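Local coordinates for protein LRA-12 (Uncultured bacterium, PDB 5AEB) that probably hydrolyses the beta-lactam ring of antibiotics, carbapenems among them, as a class B3 di-zinc metallo-beta-lactamase, at residues G48-N53 with I79-Q84. Sequence-based numbering, arbitrary orientation.
Sequences GNIIVN and ILLTTQ. With ZN (zinc ion), chain D.
Strand 48-52 and residues 79-81 of strand 77-81 run parallel, short axes at 18°, pairing I50 with I79, I51 with L80 and V52 with L81. The ladder starts with a weak bond, I79 N to N49 O, and ends with N53 N to L81 O. On one face, I50 CG2 packs 3.7 Å from L81 CD1 and touches I79 CG2. With CG1 beside the backbone N (chi1 -47°), CG2 is anti to it and reaches both. On the other face, I51 and L80 lie side by side against helix 93-100, L80 CD2 4.0 Å from I51 CB.

Just after strand 77-81, T83 N donates to N53 OD1 at 3.0 Å, on a lone pair in the carbonyl plane. T82 OG1 lies 2.9 Å from N53 OD1 and also near Q84 O; its single proton can serve only one. N53 ND2 donates to T83 OG1, nearly in the amide plane; that hydroxyl also bonds S226. Helix 60-69 joins the strands as a beta-alpha-beta unit. The loop after the second carries Q84, whose OE1 binds one of two zinc ions at 1.8 Å, with H86, H161 and a water. Bonds at both ends of the N53 amide fix its rotation and probably help hold this loop.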
loop_
_atom_site.group_PDB
_atom_site.type_symbol
_atom_site.label_atom_id
_atom_site.label_comp_id
_atom_site.label_asym_id
_atom_site.label_seq_id
_atom_site.Cartn_x
_atom_site.Cartn_y
_atom_site.Cartn_z
ATOM N N GLY A 48 6.065 18.873 4.532
ATOM C CA GLY A 48 6.884 17.759 4.103
ATOM C C GLY A 48 6.012 16.666 3.518
ATOM O O GLY A 48 4.820 16.879 3.273
ATOM N N ASN A 49 6.597 15.491 3.295
ATOM C CA ASN A 49 5.936 14.455 2.498
ATOM C C ASN A 49 5.694 13.127 3.213
ATOM O O ASN A 49 6.349 12.809 4.177
ATOM C CB ASN A 49 6.693 14.205 1.181
ATOM C CG ASN A 49 7.113 15.490 0.495
ATOM O OD1 ASN A 49 6.345 16.452 0.458
ATOM N ND2 ASN A 49 8.341 15.518 -0.052
ATOM N N ILE A 50 4.739 12.376 2.681
ATOM C CA ILE A 50 4.408 11.056 3.116
ATOM C C ILE A 50 4.734 10.106 1.978
ATOM O O ILE A 50 4.379 10.385 0.809
ATOM C CB ILE A 50 2.915 10.960 3.438
ATOM C CG1 ILE A 50 2.491 12.164 4.311
ATOM C CG2 ILE A 50 2.592 9.604 4.072
ATOM C CD1 ILE A 50 1.115 12.041 4.925
ATOM N N ILE A 51 5.403 8.998 2.309
ATOM C CA ILE A 51 5.637 7.902 1.368
ATOM C C ILE A 51 4.796 6.734 1.833
ATOM O O ILE A 51 4.826 6.406 3.029
ATOM C CB ILE A 51 7.120 7.467 1.292
ATOM C CG1 ILE A 51 7.997 8.623 0.797
ATOM C CG2 ILE A 51 7.272 6.218 0.401
ATOM C CD1 ILE A 51 9.507 8.414 0.994
ATOM N N VAL A 52 4.023 6.133 0.912
ATOM C CA VAL A 52 3.209 4.939 1.218
ATOM C C VAL A 52 3.806 3.782 0.433
ATOM O O VAL A 52 3.889 3.857 -0.810
ATOM C CB VAL A 52 1.728 5.122 0.811
ATOM C CG1 VAL A 52 0.908 3.883 1.168
ATOM C CG2 VAL A 52 1.108 6.385 1.435
ATOM N N ASN A 53 4.284 2.757 1.147
ATOM C CA ASN A 53 4.960 1.589 0.566
ATOM C C ASN A 53 6.339 1.808 -0.001
ATOM O O ASN A 53 6.680 2.903 -0.405
ATOM C CB ASN A 53 4.089 0.878 -0.498
ATOM C CG ASN A 53 2.767 0.381 0.068
ATOM O OD1 ASN A 53 2.642 0.111 1.293
ATOM N ND2 ASN A 53 1.777 0.246 -0.792
ATOM N N ILE A 79 6.740 11.220 7.088
ATOM C CA ILE A 79 5.896 10.085 7.458
ATOM C C ILE A 79 6.027 8.963 6.416
ATOM O O ILE A 79 6.095 9.220 5.208
ATOM C CB ILE A 79 4.415 10.480 7.672
ATOM C CG1 ILE A 79 4.305 11.576 8.753
ATOM C CG2 ILE A 79 3.579 9.240 8.028
ATOM C CD1 ILE A 79 2.888 12.041 9.062
ATOM N N LEU A 80 6.152 7.743 6.931
ATOM C CA LEU A 80 6.159 6.505 6.164
ATOM C C LEU A 80 4.947 5.671 6.569
ATOM O O LEU A 80 4.709 5.432 7.769
ATOM C CB LEU A 80 7.452 5.703 6.458
ATOM C CG LEU A 80 8.774 6.455 6.222
ATOM C CD1 LEU A 80 9.955 5.646 6.727
ATOM C CD2 LEU A 80 8.942 6.837 4.748
ATOM N N LEU A 81 4.199 5.224 5.569
ATOM C CA LEU A 81 3.066 4.330 5.759
ATOM C C LEU A 81 3.193 3.067 4.894
ATOM O O LEU A 81 3.945 3.057 3.914
ATOM C CB LEU A 81 1.767 5.060 5.413
ATOM C CG LEU A 81 1.485 6.379 6.148
ATOM C CD1 LEU A 81 0.294 7.096 5.524
ATOM C CD2 LEU A 81 1.240 6.101 7.626
ATOM N N THR A 82 2.443 2.024 5.250
ATOM C CA THR A 82 2.295 0.875 4.375
ATOM C C THR A 82 0.874 0.349 4.420
ATOM O O THR A 82 0.208 0.459 5.441
ATOM C CB THR A 82 3.299 -0.281 4.685
ATOM O OG1 THR A 82 3.154 -1.358 3.720
ATOM C CG2 THR A 82 3.065 -0.864 6.107
ATOM N N THR A 83 0.419 -0.243 3.320
ATOM C CA THR A 83 -0.891 -0.891 3.299
ATOM C C THR A 83 -0.876 -2.358 3.781
ATOM O O THR A 83 -1.949 -2.992 3.901
ATOM C CB THR A 83 -1.455 -0.835 1.886
ATOM O OG1 THR A 83 -0.469 -1.370 0.985
ATOM C CG2 THR A 83 -1.749 0.652 1.509
ATOM N N GLN A 84 0.310 -2.893 4.085
ATOM C CA GLN A 84 0.476 -4.327 4.010
ATOM C C GLN A 84 1.882 -4.723 4.440
ATOM O O GLN A 84 2.837 -4.353 3.750
ATOM C CB GLN A 84 0.405 -4.675 2.485
ATOM C CG GLN A 84 -0.380 -5.858 2.160
ATOM C CD GLN A 84 -0.052 -6.378 0.798
ATOM O OE1 GLN A 84 0.807 -7.286 0.671
ATOM N NE2 GLN A 84 -0.757 -5.840 -0.254
HETATM ZN ZN ZN D . 0.801 -9.035 0.207
HETATM O O HOH W 1 1.725 -8.622 -1.372
#